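Paenibacillus xanthan lyase (Paenibacillus, PDB 6F2P) is a polysaccharide lyase that cleaves, by elimination, the linkage between the terminal mannose and the glucuronate of xanthan side chains. Local coordinates at residues A[382-387]-A[410-415]; A[434-439]-A[511-516]; A[571-576]-A[598-603]. All blocks are in the same frame, centred on the assembly; numbering follows the deposited sequence.

The three contacts follow one another along the chain, each closing before the next opens, and all lie within the family 8 super-sandwich range. Contact 1 pairs the last two strands of a four-stranded antiparallel sheet. In contact 2 a turn leading into strand 439-441 meets strand 508-516, and in contact 3 strand 595-607, the neighbour of 508-516, pairs with 566-578. Centres of successive contacts lie about 10 Å apart, those of contacts 1 and 3 about 19 Å. The 434-439 turn joins two sheets: a probable hydrogen bond from Thr412 N to Pro436 O reaches that of 411-415, and its bonds to Ile511 reach that of 508-516, which contacts 2 and 3 share.

Contact 1 of 3, residues A[382-387]-A[410-415]; sequences FGLSMF and GMTYLY
Phe382 to Ser385 pair with Leu414 to Met411 as neighbouring antiparallel strands, buried in a four-stranded sheet of the super-sandwich domain; the axes of the two short strand segments approach to 4.6 Å, 166° apart in direction. Gly383 and Tyr413 form a hydrogen-bonded pair, Gly383 N lying 2.8 Å from Tyr413 O. The reverse bond, Tyr413 N to Gly383 O, measures 2.9 Å. Ser385 N gives a further bond to Met411 O, but the return from Met411 N to Ser385 O is weak, bent to 134°. On the face carrying Phe382, Leu384, Thr412 and Leu414, Phe382 has CG set opposite its backbone N (chi1 -174°), which brings the end of the ring back toward the partner strand, CZ 3.6 Å from Thr412 CB. Leu414 CD1 meets the same ring at its edge. Leu384 CD1 reaches Thr412 CG2 at 3.7 Å, and the same methyl also touches Phe382 CZ. Cutting Phe382 back to an alanine takes away the ring and would probably leave a gap beside Thr412, Leu414 and Met488 of strand 481-488. At the start of strand 411-415, Gly410 (positive phi) and Met411 both face Ser385, which makes this strand end a G1 beta bulge.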
loop_
_atom_site.group_PDB
_atom_site.type_symbol
_atom_site.label_atom_id
_atom_site.label_comp_id
_atom_site.label_asym_id
_atom_site.label_seq_id
_atom_site.Cartn_x
_atom_site.Cartn_y
_atom_site.Cartn_z
ATOM N N PHE A 382 -12.115 11.142 -6.260
ATOM C CA PHE A 382 -11.982 11.066 -4.820
ATOM C C PHE A 382 -10.567 10.651 -4.469
ATOM O O PHE A 382 -10.092 9.602 -4.896
ATOM C CB PHE A 382 -12.975 10.049 -4.272
ATOM C CG PHE A 382 -13.024 9.985 -2.771
ATOM C CD1 PHE A 382 -13.613 11.008 -2.037
ATOM C CD2 PHE A 382 -12.510 8.888 -2.095
ATOM C CE1 PHE A 382 -13.682 10.939 -0.651
ATOM C CE2 PHE A 382 -12.574 8.813 -0.712
ATOM C CZ PHE A 382 -13.162 9.840 0.009
ATOM N N GLY A 383 -9.892 11.487 -3.696
ATOM C CA GLY A 383 -8.540 11.199 -3.273
ATOM C C GLY A 383 -8.531 10.861 -1.802
ATOM O O GLY A 383 -9.294 11.439 -1.022
ATOM N N LEU A 384 -7.673 9.925 -1.414
ATOM C CA LEU A 384 -7.613 9.523 -0.020
ATOM C C LEU A 384 -6.181 9.568 0.492
ATOM O O LEU A 384 -5.282 8.932 -0.076
ATOM C CB LEU A 384 -8.208 8.130 0.143
ATOM C CG LEU A 384 -8.392 7.637 1.571
ATOM C CD1 LEU A 384 -9.459 8.445 2.284
ATOM C CD2 LEU A 384 -8.770 6.198 1.535
ATOM N N SER A 385 -5.976 10.325 1.568
ATOM C CA SER A 385 -4.632 10.579 2.082
ATOM C C SER A 385 -4.403 10.024 3.486
ATOM O O SER A 385 -4.980 10.501 4.466
ATOM C CB SER A 385 -4.332 12.074 2.066
ATOM O OG SER A 385 -3.062 12.328 2.635
ATOM N N MET A 386 -3.537 9.025 3.581
ATOM C CA MET A 386 -3.296 8.354 4.841
ATOM C C MET A 386 -1.819 8.404 5.209
ATOM O O MET A 386 -0.985 8.856 4.422
ATOM C CB MET A 386 -3.718 6.887 4.728
ATOM C CG MET A 386 -5.154 6.679 4.315
ATOM S SD MET A 386 -5.531 4.958 3.930
ATOM C CE MET A 386 -4.847 4.799 2.275
ATOM N N PHE A 387 -1.502 7.928 6.408
ATOM C CA PHE A 387 -0.123 7.635 6.755
ATOM C C PHE A 387 -0.044 6.470 7.733
ATOM O O PHE A 387 -1.045 6.080 8.330
ATOM C CB PHE A 387 0.641 8.887 7.225
ATOM C CG PHE A 387 0.451 9.238 8.678
ATOM C CD1 PHE A 387 -0.674 9.926 9.105
ATOM C CD2 PHE A 387 1.434 8.938 9.606
ATOM C CE1 PHE A 387 -0.834 10.274 10.443
ATOM C CE2 PHE A 387 1.283 9.290 10.942
ATOM C CZ PHE A 387 0.146 9.958 11.356
ATOM N N GLY A 410 -6.044 10.742 7.383
ATOM C CA GLY A 410 -7.190 10.181 6.709
ATOM C C GLY A 410 -7.997 11.302 6.082
ATOM O O GLY A 410 -9.214 11.368 6.235
ATOM N N MET A 411 -7.315 12.194 5.374
ATOM C CA MET A 411 -7.983 13.306 4.716
ATOM C C MET A 411 -8.603 12.850 3.413
ATOM O O MET A 411 -8.032 12.030 2.702
ATOM C CB MET A 411 -6.996 14.437 4.442
ATOM C CG MET A 411 -7.629 15.688 3.862
ATOM S SD MET A 411 -6.374 16.913 3.454
ATOM C CE MET A 411 -7.379 18.133 2.592
ATOM N N THR A 412 -9.773 13.389 3.094
ATOM C CA THR A 412 -10.443 13.049 1.850
ATOM C C THR A 412 -10.564 14.262 0.932
ATOM O O THR A 412 -10.922 15.359 1.372
ATOM C CB THR A 412 -11.841 12.459 2.114
ATOM O OG1 THR A 412 -12.670 13.445 2.737
ATOM C CG2 THR A 412 -11.728 11.283 3.039
ATOM N N TYR A 413 -10.263 14.060 -0.347
ATOM C CA TYR A 413 -10.426 15.112 -1.343
ATOM C C TYR A 413 -11.517 14.710 -2.316
ATOM O O TYR A 413 -11.463 13.622 -2.888
ATOM C CB TYR A 413 -9.139 15.312 -2.140
ATOM C CG TYR A 413 -7.969 15.891 -1.379
ATOM C CD1 TYR A 413 -7.184 15.090 -0.559
ATOM C CD2 TYR A 413 -7.618 17.237 -1.518
ATOM C CE1 TYR A 413 -6.095 15.609 0.122
ATOM C CE2 TYR A 413 -6.522 17.767 -0.842
ATOM C CZ TYR A 413 -5.768 16.945 -0.028
ATOM O OH TYR A 413 -4.687 17.451 0.653
ATOM N N LEU A 414 -12.504 15.580 -2.516
ATOM C CA LEU A 414 -13.562 15.306 -3.489
ATOM C C LEU A 414 -13.469 16.252 -4.677
ATOM O O LEU A 414 -13.563 17.470 -4.523
ATOM C CB LEU A 414 -14.935 15.405 -2.843
ATOM C CG LEU A 414 -16.113 15.115 -3.773
ATOM C CD1 LEU A 414 -16.140 13.644 -4.214
ATOM C CD2 LEU A 414 -17.402 15.484 -3.070
ATOM N N TYR A 415 -13.266 15.679 -5.861
ATOM C CA TYR A 415 -13.057 16.461 -7.072
ATOM C C TYR A 415 -14.288 16.412 -7.953
ATOM O O TYR A 415 -14.839 15.340 -8.193
ATOM C CB TYR A 415 -11.844 15.936 -7.835
ATOM C CG TYR A 415 -10.537 16.179 -7.116
ATOM C CD1 TYR A 415 -9.851 17.379 -7.272
ATOM C CD2 TYR A 415 -9.993 15.218 -6.273
ATOM C CE1 TYR A 415 -8.659 17.615 -6.610
ATOM C CE2 TYR A 415 -8.804 15.444 -5.604
ATOM C CZ TYR A 415 -8.142 16.648 -5.777
ATOM O OH TYR A 415 -6.958 16.893 -5.118
#

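Contact 2 of 3, residues A[434-439]-A[511-516]; sequences RLPGTT and IVENRK
Ile511 and Asn514 carry the contact against Arg434 and the turn that follows it, and backbone polar bonds fix its frame. Ile511 N donates to Thr438 O at 2.8 Å in a nearly straight bond. On the same side, Ile511 O accepts from Gly437 N (2.6 Å), so both backbone polar groups of Ile511 are engaged by the turn. A side-chain bond adds a third link: Asn514 ND2 donates to Arg434 O at 2.8 Å with an angle of 170°. The acceptor lies close to the plane of the asparagine amide, whereas the donor stands above the carbonyl plane of Arg434.

The turn is type II, running from Leu435 to Thr438, with Gly437 at positive phi (86°), where a side chain would jam against the preceding carbonyl. Across from it the 508-516 strand turns a corner at Val512, and Val512 and Glu513 both face Leu602 in a classic beta bulge.

Van der Waals contacts accompany these bonds, the nearest placing Leu435 O 3.3 Å from Ile511 CB. Ile511 points its CB toward the turn; with CG1 anti to the carbonyl carbon (chi1 -46°), its side chain crosses that of Arg434 at about a right angle, Ile511 CD1 3.7 Å from Arg434 CG. Its CG1 runs beside Thr438 OG1, pointing the same way. The Pro436 ring lies across Asn514, Pro436 CG being 4.0 Å from Asn514 CB.

The extended Arg434 carries its guanidinium away to a salt bridge with Glu509 and a cation-pi contact with Trp603. Glu513 accepts from Asn514 N through OE2 (2.6 Å) and bonds to Tyr561 OH through OE1.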
loop_
_atom_site.group_PDB
_atom_site.type_symbol
_atom_site.label_atom_id
_atom_site.label_comp_id
_atom_site.label_asym_id
_atom_site.label_seq_id
_atom_site.Cartn_x
_atom_site.Cartn_y
_atom_site.Cartn_z
ATOM N N ARG A 434 -9.388 21.633 10.629
ATOM C CA ARG A 434 -10.571 20.875 10.246
ATOM C C ARG A 434 -10.568 20.512 8.772
ATOM O O ARG A 434 -11.486 20.888 8.034
ATOM C CB ARG A 434 -11.835 21.678 10.556
ATOM C CG ARG A 434 -12.079 21.855 12.045
ATOM C CD ARG A 434 -13.426 22.499 12.329
ATOM N NE ARG A 434 -13.739 22.430 13.755
ATOM C CZ ARG A 434 -14.506 23.305 14.400
ATOM N NH1 ARG A 434 -15.041 24.322 13.744
ATOM N NH2 ARG A 434 -14.739 23.159 15.699
ATOM N N LEU A 435 -9.540 19.783 8.344
ATOM C CA LEU A 435 -9.466 19.275 6.978
ATOM C C LEU A 435 -10.422 18.080 6.765
ATOM O O LEU A 435 -10.544 17.201 7.634
ATOM C CB LEU A 435 -8.027 18.879 6.653
ATOM C CG LEU A 435 -7.028 20.036 6.648
ATOM C CD1 LEU A 435 -5.608 19.562 6.329
ATOM C CD2 LEU A 435 -7.485 21.095 5.658
ATOM N N PRO A 436 -11.098 18.036 5.599
ATOM C CA PRO A 436 -12.152 17.040 5.338
ATOM C C PRO A 436 -11.702 15.599 5.546
ATOM O O PRO A 436 -10.573 15.231 5.205
ATOM C CB PRO A 436 -12.492 17.259 3.865
ATOM C CG PRO A 436 -12.084 18.686 3.589
ATOM C CD PRO A 436 -10.883 18.938 4.452
ATOM N N GLY A 437 -12.583 14.798 6.129
ATOM C CA GLY A 437 -12.342 13.375 6.267
ATOM C C GLY A 437 -11.558 13.005 7.505
ATOM O O GLY A 437 -11.666 11.882 7.997
ATOM N N THR A 438 -10.774 13.950 8.013
ATOM C CA THR A 438 -9.864 13.682 9.122
ATOM C C THR A 438 -10.581 13.482 10.452
ATOM O O THR A 438 -11.658 14.039 10.675
ATOM C CB THR A 438 -8.859 14.834 9.300
ATOM O OG1 THR A 438 -9.572 16.068 9.445
ATOM C CG2 THR A 438 -7.943 14.928 8.093
ATOM N N THR A 439 -9.970 12.692 11.330
ATOM C CA THR A 439 -10.375 12.645 12.729
ATOM C C THR A 439 -9.275 13.281 13.564
ATOM O O THR A 439 -8.149 12.802 13.541
ATOM C CB THR A 439 -10.580 11.198 13.203
ATOM O OG1 THR A 439 -11.697 10.632 12.509
ATOM C CG2 THR A 439 -10.831 11.148 14.694
ATOM N N ILE A 511 -14.150 15.414 10.601
ATOM C CA ILE A 511 -14.636 16.409 9.655
ATOM C C ILE A 511 -15.297 15.766 8.453
ATOM O O ILE A 511 -14.652 15.037 7.699
ATOM C CB ILE A 511 -13.512 17.341 9.167
ATOM C CG1 ILE A 511 -12.657 17.826 10.346
ATOM C CG2 ILE A 511 -14.098 18.497 8.373
ATOM C CD1 ILE A 511 -13.447 18.443 11.477
ATOM N N VAL A 512 -16.588 16.029 8.276
ATOM C CA VAL A 512 -17.298 15.489 7.122
ATOM C C VAL A 512 -17.006 16.319 5.880
ATOM O O VAL A 512 -16.770 15.783 4.791
ATOM C CB VAL A 512 -18.824 15.435 7.346
ATOM C CG1 VAL A 512 -19.548 15.172 6.031
ATOM C CG2 VAL A 512 -19.173 14.370 8.354
ATOM N N GLU A 513 -17.014 17.634 6.055
ATOM C CA GLU A 513 -16.886 18.550 4.935
ATOM C C GLU A 513 -16.195 19.836 5.378
ATOM O O GLU A 513 -16.264 20.222 6.549
ATOM C CB GLU A 513 -18.270 18.843 4.358
ATOM C CG GLU A 513 -18.283 19.678 3.099
ATOM C CD GLU A 513 -17.310 19.181 2.040
ATOM O OE1 GLU A 513 -17.735 18.418 1.149
ATOM O OE2 GLU A 513 -16.121 19.571 2.083
ATOM N N ASN A 514 -15.493 20.471 4.447
ATOM C CA ASN A 514 -15.017 21.832 4.635
ATOM C C ASN A 514 -14.856 22.443 3.257
ATOM O O ASN A 514 -13.751 22.563 2.754
ATOM C CB ASN A 514 -13.701 21.874 5.419
ATOM C CG ASN A 514 -13.435 23.246 6.020
ATOM O OD1 ASN A 514 -14.039 24.234 5.607
ATOM N ND2 ASN A 514 -12.544 23.312 7.000
ATOM N N ARG A 515 -15.975 22.806 2.638
ATOM C CA ARG A 515 -15.989 23.138 1.220
ATOM C C ARG A 515 -15.891 24.628 0.989
ATOM O O ARG A 515 -16.557 25.404 1.669
ATOM C CB ARG A 515 -17.292 22.645 0.587
ATOM C CG ARG A 515 -17.282 22.601 -0.935
ATOM C CD ARG A 515 -16.543 21.365 -1.419
ATOM N NE ARG A 515 -16.528 21.255 -2.874
ATOM C CZ ARG A 515 -15.786 20.373 -3.536
ATOM N NH1 ARG A 515 -15.009 19.540 -2.861
ATOM N NH2 ARG A 515 -15.811 20.329 -4.863
ATOM N N LYS A 516 -15.084 25.030 0.012
ATOM C CA LYS A 516 -15.032 26.434 -0.373
ATOM C C LYS A 516 -16.242 26.776 -1.226
ATOM O O LYS A 516 -16.609 26.017 -2.121
ATOM C CB LYS A 516 -13.750 26.758 -1.133
ATOM C CG LYS A 516 -13.424 28.237 -1.127
ATOM C CD LYS A 516 -12.727 28.652 -2.389
ATOM C CE LYS A 516 -11.453 27.883 -2.580
ATOM N NZ LYS A 516 -10.978 28.047 -3.973
#

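Contact 3 of 3, residues A[571-576]-A[598-603]; sequences GLREAR and NFMTLW
Met600 CE lies over one face of the Arg573 guanidinium, 3.3 Å from the plane and displaced from its centre toward the NE and NH2 side, with the closest approach 3.5 Å to Arg573 NH2. Bends at chi2 and chi3 of Met600 turn the methyl back to that face, while Arg573 NH1 bonds to the carbonyls of Gly521 and Asn523. At the edge of the Trp603 ring, Leu572 CB stands 4.0 Å from Trp603 CZ3. The Arg576 guanidinium is turned 82° from the Phe599 ring, and it is Arg576 CD that touches the ring, at its CD1. In plane at the guanidinium edge, Arg576 NH1 forms a salt bridge with Glu574 OE1 at 2.9 Å, so Glu574 and Arg576, two residues apart on one strand, pair with each other, while Arg576 NE bonds to the carbonyl of Thr429. A water links Glu574 OE1 to Thr601 OG1, adding a polar bridge between the strands. Between the backbones, Leu572 with Thr601 and Glu574 with Phe599 are hydrogen-bonded pairs, the Phe599 N to Glu574 O bond being 2.9 Å. Axes 4.8 Å apart at 165° mark antiparallel neighbours, the central strand 595-607 and 566-578 next to it, of a five-stranded super-sandwich sheet.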
loop_
_atom_site.group_PDB
_atom_site.type_symbol
_atom_site.label_atom_id
_atom_site.label_comp_id
_atom_site.label_asym_id
_atom_site.label_seq_id
_atom_site.Cartn_x
_atom_site.Cartn_y
_atom_site.Cartn_z
ATOM N N GLY A 571 -22.468 22.526 12.034
ATOM C CA GLY A 571 -22.327 23.224 10.770
ATOM C C GLY A 571 -21.876 24.660 10.957
ATOM O O GLY A 571 -22.208 25.303 11.957
ATOM N N LEU A 572 -21.111 25.164 9.992
ATOM C CA LEU A 572 -20.608 26.526 10.053
ATOM C C LEU A 572 -20.399 27.084 8.652
ATOM O O LEU A 572 -19.624 26.535 7.869
ATOM C CB LEU A 572 -19.295 26.572 10.828
ATOM C CG LEU A 572 -18.566 27.924 10.838
ATOM C CD1 LEU A 572 -19.419 29.020 11.472
ATOM C CD2 LEU A 572 -17.233 27.827 11.559
ATOM N N ARG A 573 -21.106 28.166 8.335
ATOM C CA ARG A 573 -20.878 28.905 7.101
ATOM C C ARG A 573 -20.205 30.244 7.442
ATOM O O ARG A 573 -20.820 31.115 8.047
ATOM C CB ARG A 573 -22.198 29.128 6.367
ATOM C CG ARG A 573 -22.043 29.798 5.025
ATOM C CD ARG A 573 -23.367 30.300 4.505
ATOM N NE ARG A 573 -24.346 29.229 4.393
ATOM C CZ ARG A 573 -24.664 28.624 3.254
ATOM N NH1 ARG A 573 -24.071 28.990 2.122
ATOM N NH2 ARG A 573 -25.576 27.654 3.249
ATOM N N GLU A 574 -18.934 30.400 7.089
ATOM C CA GLU A 574 -18.214 31.607 7.476
ATOM C C GLU A 574 -17.268 32.071 6.388
ATOM O O GLU A 574 -16.930 31.303 5.481
ATOM C CB GLU A 574 -17.435 31.381 8.772
ATOM C CG GLU A 574 -16.368 30.319 8.656
ATOM C CD GLU A 574 -15.470 30.266 9.867
ATOM O OE1 GLU A 574 -14.471 29.517 9.847
ATOM O OE2 GLU A 574 -15.763 30.979 10.841
ATOM N N ALA A 575 -16.861 33.338 6.479
ATOM C CA ALA A 575 -15.814 33.894 5.625
ATOM C C ALA A 575 -14.499 33.778 6.372
ATOM O O ALA A 575 -14.432 34.018 7.584
ATOM C CB ALA A 575 -16.101 35.346 5.285
ATOM N N ARG A 576 -13.448 33.394 5.664
ATOM C CA ARG A 576 -12.165 33.240 6.328
ATOM C C ARG A 576 -11.075 34.045 5.649
ATOM O O ARG A 576 -11.062 34.181 4.424
ATOM C CB ARG A 576 -11.791 31.767 6.431
ATOM C CG ARG A 576 -12.705 31.011 7.368
ATOM C CD ARG A 576 -12.266 29.587 7.531
ATOM N NE ARG A 576 -10.914 29.481 8.070
ATOM C CZ ARG A 576 -10.638 29.361 9.364
ATOM N NH1 ARG A 576 -11.627 29.347 10.249
ATOM N NH2 ARG A 576 -9.377 29.254 9.766
ATOM N N ASN A 598 -14.904 31.897 1.365
ATOM C CA ASN A 598 -16.053 31.383 2.118
ATOM C C ASN A 598 -16.095 29.865 2.188
ATOM O O ASN A 598 -15.797 29.185 1.207
ATOM C CB ASN A 598 -17.355 31.902 1.515
ATOM C CG ASN A 598 -17.379 33.413 1.408
ATOM O OD1 ASN A 598 -17.053 34.121 2.369
ATOM N ND2 ASN A 598 -17.743 33.920 0.225
ATOM N N PHE A 599 -16.470 29.337 3.349
ATOM C CA PHE A 599 -16.445 27.893 3.571
ATOM C C PHE A 599 -17.695 27.355 4.263
ATOM O O PHE A 599 -18.267 28.004 5.142
ATOM C CB PHE A 599 -15.219 27.497 4.401
ATOM C CG PHE A 599 -13.913 27.636 3.677
ATOM C CD1 PHE A 599 -13.244 28.854 3.644
ATOM C CD2 PHE A 599 -13.338 26.543 3.044
ATOM C CE1 PHE A 599 -12.026 28.981 2.976
ATOM C CE2 PHE A 599 -12.120 26.659 2.377
ATOM C CZ PHE A 599 -11.465 27.882 2.343
ATOM N N MET A 600 -18.102 26.154 3.858
ATOM C CA MET A 600 -19.122 25.386 4.562
ATOM C C MET A 600 -18.461 24.203 5.245
ATOM O O MET A 600 -17.942 23.307 4.584
ATOM C CB MET A 600 -20.186 24.870 3.595
ATOM C CG MET A 600 -21.149 23.878 4.241
ATOM S SD MET A 600 -22.046 24.609 5.638
ATOM C CE MET A 600 -23.029 25.826 4.763
ATOM N N THR A 601 -18.484 24.199 6.568
ATOM C CA THR A 601 -17.824 23.159 7.343
ATOM C C THR A 601 -18.840 22.292 8.087
ATOM O O THR A 601 -19.665 22.808 8.845
ATOM C CB THR A 601 -16.871 23.795 8.357
ATOM O OG1 THR A 601 -16.105 24.805 7.702
ATOM C CG2 THR A 601 -15.930 22.760 8.937
ATOM N N LEU A 602 -18.790 20.980 7.858
ATOM C CA LEU A 602 -19.667 20.038 8.551
ATOM C C LEU A 602 -18.806 19.036 9.315
ATOM O O LEU A 602 -17.825 18.530 8.768
ATOM C CB LEU A 602 -20.553 19.302 7.546
ATOM C CG LEU A 602 -21.346 20.145 6.538
ATOM C CD1 LEU A 602 -22.049 19.263 5.525
ATOM C CD2 LEU A 602 -22.353 21.039 7.233
ATOM N N TRP A 603 -19.151 18.748 10.570
ATOM C CA TRP A 603 -18.366 17.778 11.335
ATOM C C TRP A 603 -19.086 17.082 12.499
ATOM O O TRP A 603 -20.199 17.441 12.870
ATOM C CB TRP A 603 -17.052 18.400 11.814
ATOM C CG TRP A 603 -17.170 19.394 12.946
ATOM C CD1 TRP A 603 -16.862 19.178 14.258
ATOM C CD2 TRP A 603 -17.590 20.764 12.855
ATOM N NE1 TRP A 603 -17.076 20.321 14.991
ATOM C CE2 TRP A 603 -17.523 21.308 14.152
ATOM C CE3 TRP A 603 -18.019 21.583 11.803
ATOM C CZ2 TRP A 603 -17.870 22.632 14.425
ATOM C CZ3 TRP A 603 -18.370 22.896 12.080
ATOM C CH2 TRP A 603 -18.288 23.406 13.380
HETATM O O HOH W 1 -14.382 26.732 8.851
#